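Local structure of alternansucrase (6HVG) at residues M601-I606 and L1118-A1123; E592-L597 and L631-D636. The protein belongs to glycoside hydrolase family 70, combining a TIM-barrel-type domain and a bound calcium ion with repeats of the choline- and cell-wall-binding kind. All blocks are in the same frame, centred on the assembly; numbering follows the deposited sequence.

Interaction 1 of 2, residues M601-I606 and L1118-A1123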
ATOM      1  N   MET A 601      16.793 -16.396  21.338  1.00 53.94           N
ATOM      2  CA  MET A 601      16.398 -16.992  22.623  1.00 55.29           C
ATOM      3  C   MET A 601      17.592 -17.300  23.520  1.00 53.89           C
ATOM      4  O   MET A 601      17.416 -17.559  24.702  1.00 56.46           O
ATOM      5  CB  MET A 601      15.594 -18.272  22.411  1.00 55.71           C
ATOM      6  CG  MET A 601      14.290 -18.112  21.643  1.00 54.08           C
ATOM      7  SD  MET A 601      13.095 -17.043  22.458  1.00 54.32           S
ATOM      8  CE  MET A 601      13.441 -15.545  21.539  1.00 61.75           C
ATOM      9  N   ASN A 602      18.796 -17.267  22.960  1.00 54.43           N
ATOM     10  CA  ASN A 602      20.025 -17.332  23.751  1.00 54.43           C
ATOM     11  C   ASN A 602      20.917 -16.113  23.533  1.00 52.09           C
ATOM     12  O   ASN A 602      22.142 -16.237  23.586  1.00 52.41           O
ATOM     13  CB  ASN A 602      20.777 -18.619  23.393  1.00 54.20           C
ATOM     14  CG  ASN A 602      20.006 -19.858  23.778  1.00 53.97           C
ATOM     15  OD1 ASN A 602      20.139 -20.367  24.898  1.00 56.27           O
ATOM     16  ND2 ASN A 602      19.171 -20.335  22.866  1.00 52.78           N
ATOM     17  N   PHE A 603      20.319 -14.955  23.245  1.00 48.60           N
ATOM     18  CA  PHE A 603      21.116 -13.796  22.854  1.00 48.19           C
ATOM     19  C   PHE A 603      22.151 -13.484  23.895  1.00 47.81           C
ATOM     20  O   PHE A 603      23.331 -13.349  23.582  1.00 51.15           O
ATOM     21  CB  PHE A 603      20.255 -12.573  22.581  1.00 49.06           C
ATOM     22  CG  PHE A 603      21.038 -11.374  22.118  1.00 50.69           C
ATOM     23  CD1 PHE A 603      21.707 -11.404  20.911  1.00 53.38           C
ATOM     24  CD2 PHE A 603      21.094 -10.212  22.876  1.00 50.97           C
ATOM     25  CE1 PHE A 603      22.438 -10.298  20.477  1.00 55.36           C
ATOM     26  CE2 PHE A 603      21.815  -9.109  22.445  1.00 51.87           C
ATOM     27  CZ  PHE A 603      22.490  -9.150  21.245  1.00 52.81           C
ATOM     28  N   GLY A 604      21.717 -13.414  25.145  1.00 47.87           N
ATOM     29  CA  GLY A 604      22.598 -13.097  26.274  1.00 48.50           C
ATOM     30  C   GLY A 604      23.728 -14.086  26.525  1.00 48.67           C
ATOM     31  O   GLY A 604      24.851 -13.683  26.781  1.00 47.85           O
ATOM     32  N   SER A 605      23.422 -15.380  26.461  1.00 51.85           N
ATOM     33  CA  SER A 605      24.417 -16.437  26.650  1.00 54.54           C
ATOM     34  C   SER A 605      25.536 -16.361  25.610  1.00 56.47           C
ATOM     35  O   SER A 605      26.712 -16.497  25.944  1.00 61.45           O
ATOM     36  CB  SER A 605      23.761 -17.815  26.573  1.00 55.11           C
ATOM     37  OG  SER A 605      22.688 -17.941  27.490  1.00 56.21           O
ATOM     38  N   ILE A 606      25.150 -16.133  24.356  1.00 55.49           N
ATOM     39  CA  ILE A 606      26.071 -16.143  23.226  1.00 54.46           C
ATOM     40  C   ILE A 606      26.908 -14.875  23.136  1.00 55.64           C
ATOM     41  O   ILE A 606      28.109 -14.944  22.922  1.00 53.94           O
ATOM     42  CB  ILE A 606      25.287 -16.329  21.920  1.00 53.78           C
ATOM     43  CG1 ILE A 606      24.675 -17.730  21.893  1.00 55.93           C
ATOM     44  CG2 ILE A 606      26.173 -16.115  20.705  1.00 54.35           C
ATOM     45  CD1 ILE A 606      23.487 -17.869  20.974  1.00 59.10           C
ATOM     46  N   LEU A1118      22.529  -6.562  16.544  1.00 55.95           N
ATOM     47  CA  LEU A1118      21.551  -5.925  17.434  1.00 54.48           C
ATOM     48  C   LEU A1118      22.127  -4.695  18.183  1.00 54.81           C
ATOM     49  O   LEU A1118      21.589  -4.264  19.207  1.00 56.32           O
ATOM     50  CB  LEU A1118      21.021  -6.961  18.418  1.00 54.30           C
ATOM     51  CG  LEU A1118      19.970  -7.932  17.823  1.00 52.69           C
ATOM     52  CD1 LEU A1118      20.605  -9.058  17.026  1.00 52.38           C
ATOM     53  CD2 LEU A1118      19.069  -8.513  18.902  1.00 50.53           C
ATOM     54  N   GLY A1119      23.193  -4.118  17.636  1.00 52.92           N
ATOM     55  CA  GLY A1119      23.775  -2.898  18.176  1.00 52.66           C
ATOM     56  C   GLY A1119      25.247  -3.008  18.552  1.00 53.70           C
ATOM     57  O   GLY A1119      25.725  -2.236  19.377  1.00 53.00           O
ATOM     58  N   PHE A1120      25.984  -3.903  17.888  1.00 51.87           N
ATOM     59  CA  PHE A1120      27.395  -4.079  18.201  1.00 55.30           C
ATOM     60  C   PHE A1120      28.233  -2.907  17.732  1.00 55.20           C
ATOM     61  O   PHE A1120      27.831  -2.158  16.850  1.00 54.53           O
ATOM     62  CB  PHE A1120      27.953  -5.352  17.578  1.00 57.69           C
ATOM     63  CG  PHE A1120      27.314  -6.614  18.087  1.00 60.70           C
ATOM     64  CD1 PHE A1120      26.410  -7.298  17.306  1.00 60.66           C
ATOM     65  CD2 PHE A1120      27.625  -7.124  19.346  1.00 63.74           C
ATOM     66  CE1 PHE A1120      25.826  -8.466  17.754  1.00 63.31           C
ATOM     67  CE2 PHE A1120      27.042  -8.298  19.804  1.00 62.77           C
ATOM     68  CZ  PHE A1120      26.132  -8.964  19.006  1.00 63.63           C
ATOM     69  N   ASN A1121      29.404  -2.760  18.339  1.00 56.85           N
ATOM     70  CA  ASN A1121      30.343  -1.724  17.957  1.00 60.38           C
ATOM     71  C   ASN A1121      30.891  -1.927  16.532  1.00 64.29           C
ATOM     72  O   ASN A1121      30.956  -3.051  16.031  1.00 63.79           O
ATOM     73  CB  ASN A1121      31.513  -1.690  18.950  1.00 62.88           C
ATOM     74  CG  ASN A1121      31.112  -1.219  20.346  1.00 60.54           C
ATOM     75  OD1 ASN A1121      29.976  -0.790  20.594  1.00 59.67           O
ATOM     76  ND2 ASN A1121      32.065  -1.277  21.252  1.00 56.44           N
ATOM     77  N   LYS A1122      31.274  -0.831  15.881  1.00 67.56           N
ATOM     78  CA  LYS A1122      31.998  -0.920  14.623  1.00 69.20           C
ATOM     79  C   LYS A1122      33.257  -1.728  14.880  1.00 71.03           C
ATOM     80  O   LYS A1122      33.677  -1.873  16.032  1.00 68.02           O
ATOM     81  CB  LYS A1122      32.372   0.467  14.115  1.00 73.10           C
ATOM     82  CG  LYS A1122      31.191   1.304  13.652  1.00 76.29           C
ATOM     83  CD  LYS A1122      31.633   2.675  13.146  1.00 81.93           C
ATOM     84  CE  LYS A1122      30.633   3.795  13.452  1.00 85.15           C
ATOM     85  NZ  LYS A1122      31.370   5.035  13.861  1.00 88.22           N
ATOM     86  N   ALA A1123      33.854  -2.267  13.819  1.00 75.39           N
ATOM     87  CA  ALA A1123      35.074  -3.094  13.965  1.00 77.75           C
ATOM     88  C   ALA A1123      36.275  -2.271  14.456  1.00 79.78           C
ATOM     89  O   ALA A1123      37.190  -2.814  15.082  1.00 80.56           O
ATOM     90  CB  ALA A1123      35.406  -3.816  12.666  1.00 78.24           C
TER

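Interaction 2 of 2, residues E592-L597 and L631-D636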
ATOM      1  N   GLU A 592      18.049 -22.000   8.686  1.00 47.54           N
ATOM      2  CA  GLU A 592      18.696 -20.738   9.041  1.00 47.59           C
ATOM      3  C   GLU A 592      17.781 -19.876   9.931  1.00 48.59           C
ATOM      4  O   GLU A 592      18.243 -19.202  10.841  1.00 48.30           O
ATOM      5  CB  GLU A 592      19.103 -19.991   7.779  1.00 46.93           C
ATOM      6  CG  GLU A 592      19.617 -18.588   8.020  1.00 46.95           C
ATOM      7  CD  GLU A 592      20.643 -18.510   9.128  1.00 45.22           C
ATOM      8  OE1 GLU A 592      21.381 -19.489   9.342  1.00 47.57           O
ATOM      9  OE2 GLU A 592      20.730 -17.433   9.740  1.00 43.94           O
ATOM     10  N   GLN A 593      16.478 -19.930   9.678  1.00 49.26           N
ATOM     11  CA  GLN A 593      15.524 -19.199  10.498  1.00 50.52           C
ATOM     12  C   GLN A 593      15.509 -19.767  11.926  1.00 51.69           C
ATOM     13  O   GLN A 593      15.313 -19.034  12.881  1.00 50.35           O
ATOM     14  CB  GLN A 593      14.120 -19.256   9.911  1.00 53.00           C
ATOM     15  CG  GLN A 593      13.939 -18.689   8.530  1.00 50.70           C
ATOM     16  CD  GLN A 593      14.039 -17.198   8.467  1.00 48.41           C
ATOM     17  OE1 GLN A 593      14.404 -16.505   9.415  1.00 52.17           O
ATOM     18  NE2 GLN A 593      13.690 -16.694   7.331  1.00 46.36           N
ATOM     19  N   LEU A 594      15.688 -21.079  12.055  1.00 51.81           N
ATOM     20  CA  LEU A 594      15.799 -21.702  13.371  1.00 53.23           C
ATOM     21  C   LEU A 594      17.086 -21.291  14.073  1.00 50.25           C
ATOM     22  O   LEU A 594      17.098 -21.095  15.282  1.00 45.98           O
ATOM     23  CB  LEU A 594      15.753 -23.232  13.236  1.00 56.13           C
ATOM     24  CG  LEU A 594      15.881 -24.048  14.526  1.00 55.27           C
ATOM     25  CD1 LEU A 594      14.725 -23.707  15.465  1.00 55.52           C
ATOM     26  CD2 LEU A 594      15.935 -25.531  14.187  1.00 53.71           C
ATOM     27  N   ASN A 595      18.183 -21.204  13.314  1.00 50.78           N
ATOM     28  CA  ASN A 595      19.467 -20.740  13.858  1.00 50.16           C
ATOM     29  C   ASN A 595      19.308 -19.344  14.443  1.00 48.89           C
ATOM     30  O   ASN A 595      19.735 -19.089  15.569  1.00 47.59           O
ATOM     31  CB  ASN A 595      20.553 -20.728  12.775  1.00 50.51           C
ATOM     32  CG  ASN A 595      21.971 -20.715  13.344  1.00 51.24           C
ATOM     33  OD1 ASN A 595      22.442 -21.727  13.874  1.00 53.89           O
ATOM     34  ND2 ASN A 595      22.655 -19.577  13.242  1.00 48.40           N
ATOM     35  N   TRP A 596      18.656 -18.465  13.677  1.00 46.88           N
ATOM     36  CA  TRP A 596      18.380 -17.102  14.112  1.00 45.48           C
ATOM     37  C   TRP A 596      17.516 -17.093  15.344  1.00 45.21           C
ATOM     38  O   TRP A 596      17.758 -16.321  16.275  1.00 50.39           O
ATOM     39  CB  TRP A 596      17.690 -16.339  12.997  1.00 45.10           C
ATOM     40  CG  TRP A 596      17.569 -14.851  13.202  1.00 43.74           C
ATOM     41  CD1 TRP A 596      18.442 -14.037  13.839  1.00 43.05           C
ATOM     42  CD2 TRP A 596      16.543 -14.012  12.687  1.00 41.22           C
ATOM     43  NE1 TRP A 596      18.008 -12.739  13.778  1.00 40.96           N
ATOM     44  CE2 TRP A 596      16.841 -12.704  13.072  1.00 40.88           C
ATOM     45  CE3 TRP A 596      15.383 -14.248  11.961  1.00 43.16           C
ATOM     46  CZ2 TRP A 596      16.031 -11.624  12.742  1.00 42.51           C
ATOM     47  CZ3 TRP A 596      14.566 -13.169  11.636  1.00 43.05           C
ATOM     48  CH2 TRP A 596      14.907 -11.877  12.012  1.00 41.27           C
ATOM     49  N   LEU A 597      16.511 -17.957  15.353  1.00 45.31           N
ATOM     50  CA  LEU A 597      15.602 -18.083  16.497  1.00 42.63           C
ATOM     51  C   LEU A 597      16.334 -18.532  17.736  1.00 42.21           C
ATOM     52  O   LEU A 597      16.080 -18.024  18.813  1.00 46.56           O
ATOM     53  CB  LEU A 597      14.489 -19.067  16.195  1.00 41.45           C
ATOM     54  CG  LEU A 597      13.498 -19.341  17.313  1.00 41.84           C
ATOM     55  CD1 LEU A 597      12.774 -18.068  17.741  1.00 40.99           C
ATOM     56  CD2 LEU A 597      12.522 -20.407  16.851  1.00 43.21           C
ATOM     57  N   LEU A 631       5.893 -21.623  11.730  1.00 43.00           N
ATOM     58  CA  LEU A 631       5.182 -21.677  12.993  1.00 44.71           C
ATOM     59  C   LEU A 631       5.471 -22.994  13.702  1.00 46.55           C
ATOM     60  O   LEU A 631       5.694 -23.013  14.929  1.00 49.82           O
ATOM     61  CB  LEU A 631       3.672 -21.506  12.789  1.00 46.42           C
ATOM     62  CG  LEU A 631       3.182 -20.253  12.068  1.00 46.29           C
ATOM     63  CD1 LEU A 631       1.676 -20.155  12.134  1.00 47.85           C
ATOM     64  CD2 LEU A 631       3.790 -18.998  12.647  1.00 48.18           C
ATOM     65  N   LYS A 632       5.465 -24.080  12.928  1.00 45.92           N
ATOM     66  CA  LYS A 632       5.763 -25.423  13.437  1.00 46.53           C
ATOM     67  C   LYS A 632       7.211 -25.533  13.889  1.00 47.28           C
ATOM     68  O   LYS A 632       7.488 -26.100  14.950  1.00 49.77           O
ATOM     69  CB  LYS A 632       5.502 -26.462  12.358  1.00 47.91           C
ATOM     70  CG  LYS A 632       5.377 -27.870  12.878  1.00 51.19           C
ATOM     71  CD  LYS A 632       5.746 -28.894  11.826  1.00 55.87           C
ATOM     72  CE  LYS A 632       5.305 -30.299  12.232  1.00 63.00           C
ATOM     73  NZ  LYS A 632       5.879 -30.758  13.535  1.00 64.06           N
ATOM     74  N   ILE A 633       8.126 -24.968  13.102  1.00 45.88           N
ATOM     75  CA  ILE A 633       9.543 -24.968  13.449  1.00 47.39           C
ATOM     76  C   ILE A 633       9.775 -24.259  14.771  1.00 46.81           C
ATOM     77  O   ILE A 633      10.478 -24.762  15.646  1.00 46.78           O
ATOM     78  CB  ILE A 633      10.399 -24.317  12.344  1.00 48.45           C
ATOM     79  CG1 ILE A 633      10.378 -25.187  11.082  1.00 49.33           C
ATOM     80  CG2 ILE A 633      11.841 -24.106  12.805  1.00 50.17           C
ATOM     81  CD1 ILE A 633      10.674 -24.410   9.814  1.00 50.58           C
ATOM     82  N   ALA A 634       9.183 -23.086  14.905  1.00 47.18           N
ATOM     83  CA  ALA A 634       9.255 -22.319  16.144  1.00 47.89           C
ATOM     84  C   ALA A 634       8.595 -23.066  17.312  1.00 49.56           C
ATOM     85  O   ALA A 634       9.162 -23.155  18.399  1.00 51.61           O
ATOM     86  CB  ALA A 634       8.576 -20.977  15.948  1.00 48.38           C
ATOM     87  N   GLY A 635       7.384 -23.571  17.103  1.00 48.61           N
ATOM     88  CA  GLY A 635       6.670 -24.267  18.159  1.00 50.18           C
ATOM     89  C   GLY A 635       7.443 -25.456  18.698  1.00 54.20           C
ATOM     90  O   GLY A 635       7.609 -25.616  19.928  1.00 56.21           O
ATOM     91  N   ASP A 636       7.907 -26.296  17.774  1.00 53.38           N
ATOM     92  CA  ASP A 636       8.636 -27.514  18.122  1.00 52.52           C
ATOM     93  C   ASP A 636       9.965 -27.244  18.827  1.00 49.25           C
ATOM     94  O   ASP A 636      10.376 -28.028  19.676  1.00 51.01           O
ATOM     95  CB  ASP A 636       8.841 -28.369  16.863  1.00 51.41           C
ATOM     96  CG  ASP A 636       7.527 -28.915  16.318  1.00 50.25           C
ATOM     97  OD1 ASP A 636       6.469 -28.623  16.918  1.00 49.56           O
ATOM     98  OD2 ASP A 636       7.551 -29.634  15.293  1.00 48.93           O
TER

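Interaction 1 of 2, residues M601-I606 and L1118-A1123
At the helical outer layer of the barrel, Phe603 on the first turn of helix 603-608 meets Leu1118 and Phe1120 of the loop that leads to helix 1135-1147. The contact is wholly apolar. Leu1118 sends its CD2 methyl over one face of the Phe603 ring in a CH-pi contact, 4.2 Å from the ring centroid and 15° off the normal. The methyl sits toward the rim of the ring. Leu1118 CB lies 3.9 Å from Phe603 CZ, and Leu1118 CD1 is 4.1 Å from Phe603 CE1. Phe603 holds its CG anti to the backbone N (chi1 -178°), which carries the far end of the ring across to the loop. In this family the barrel strands alternate with helices, and helix 1135-1147 precedes strand 1151-1156. Leu1138 of that helix touches both Phe603 and Leu1118. Phe1120 reaches in from the loop at an oblique slant, with its CZ 4.2 Å from Phe603 CE1. Between the two loop side chains, Gly1119 has a phi of 123°, where a CB would press on the carbonyl O of Leu1118; the backbone there calls for glycine. Asp1117 OD1 accepts hydrogen bonds from the N atoms of Gly1119 and Phe1120, and the Phe1120 ring stacks with Tyr1203.

Interaction 2 of 2, residues E592-L597 and L631-D636
Leu594 lays its CB and CD1 against the CG2 methyl of Ile633. The distances are 4.0 Å from Leu594 CB and 3.9 Å from Leu594 CD1 to Ile633 CG2. The two side chains meet at a slant. One turn on, Leu597 applies its CD2 methyl to Ala634, 3.9 Å from Ala634 CA and 4.1 Å from Ala634 CB. The small alanine lets the methyl settle close to the helix backbone. With CG anti to the backbone N (chi1 179° in Leu594, 178° in Leu597), both leucines extend their methyls to helix 629-642; three residues apart, they share one side of their own helix. Helices 587-601 and 629-642 come before and after barrel strand 617-620 in the chain. Leu597 and Ala634 both touch Ile618 of that strand and Trp1156 of strand 1151-1156, so this end of the contact faces the barrel wall. Tyr637 of helix 629-642 also touches both leucines. The CA atoms of Leu594 and Ile633 are 7.1 Å apart. Within helix 629-642, Lys632 NZ forms a salt bridge with Asp636 OD2 one turn later, at 2.7 Å; the OD2 oxygen receives it through its syn lone pair.

Both contacts are apolar, largely buried and similar in size, with centres 19 Å apart. All the touching residues of interaction 2 are buried, whereas Phe1120 of interaction 1 is partly exposed. Interaction 2 joins two helices against the barrel strands, and the side chain of Ile633 lies about 14 Å from the calcium ion. Interaction 1 is farther from the centre of the chain and joins the start of a short helix to a loop. Its chemistry is partly aromatic, whereas interaction 2 uses aliphatic groups alone. Helix 587-601 connects the two places. It supplies the leucines of interaction 2, and its Tyr599 touches Phe603, Leu1118 and Phe1120. The loop of interaction 1 also follows closely on Arg1115 and Tyr1116, which bind Glu592 of the same helix.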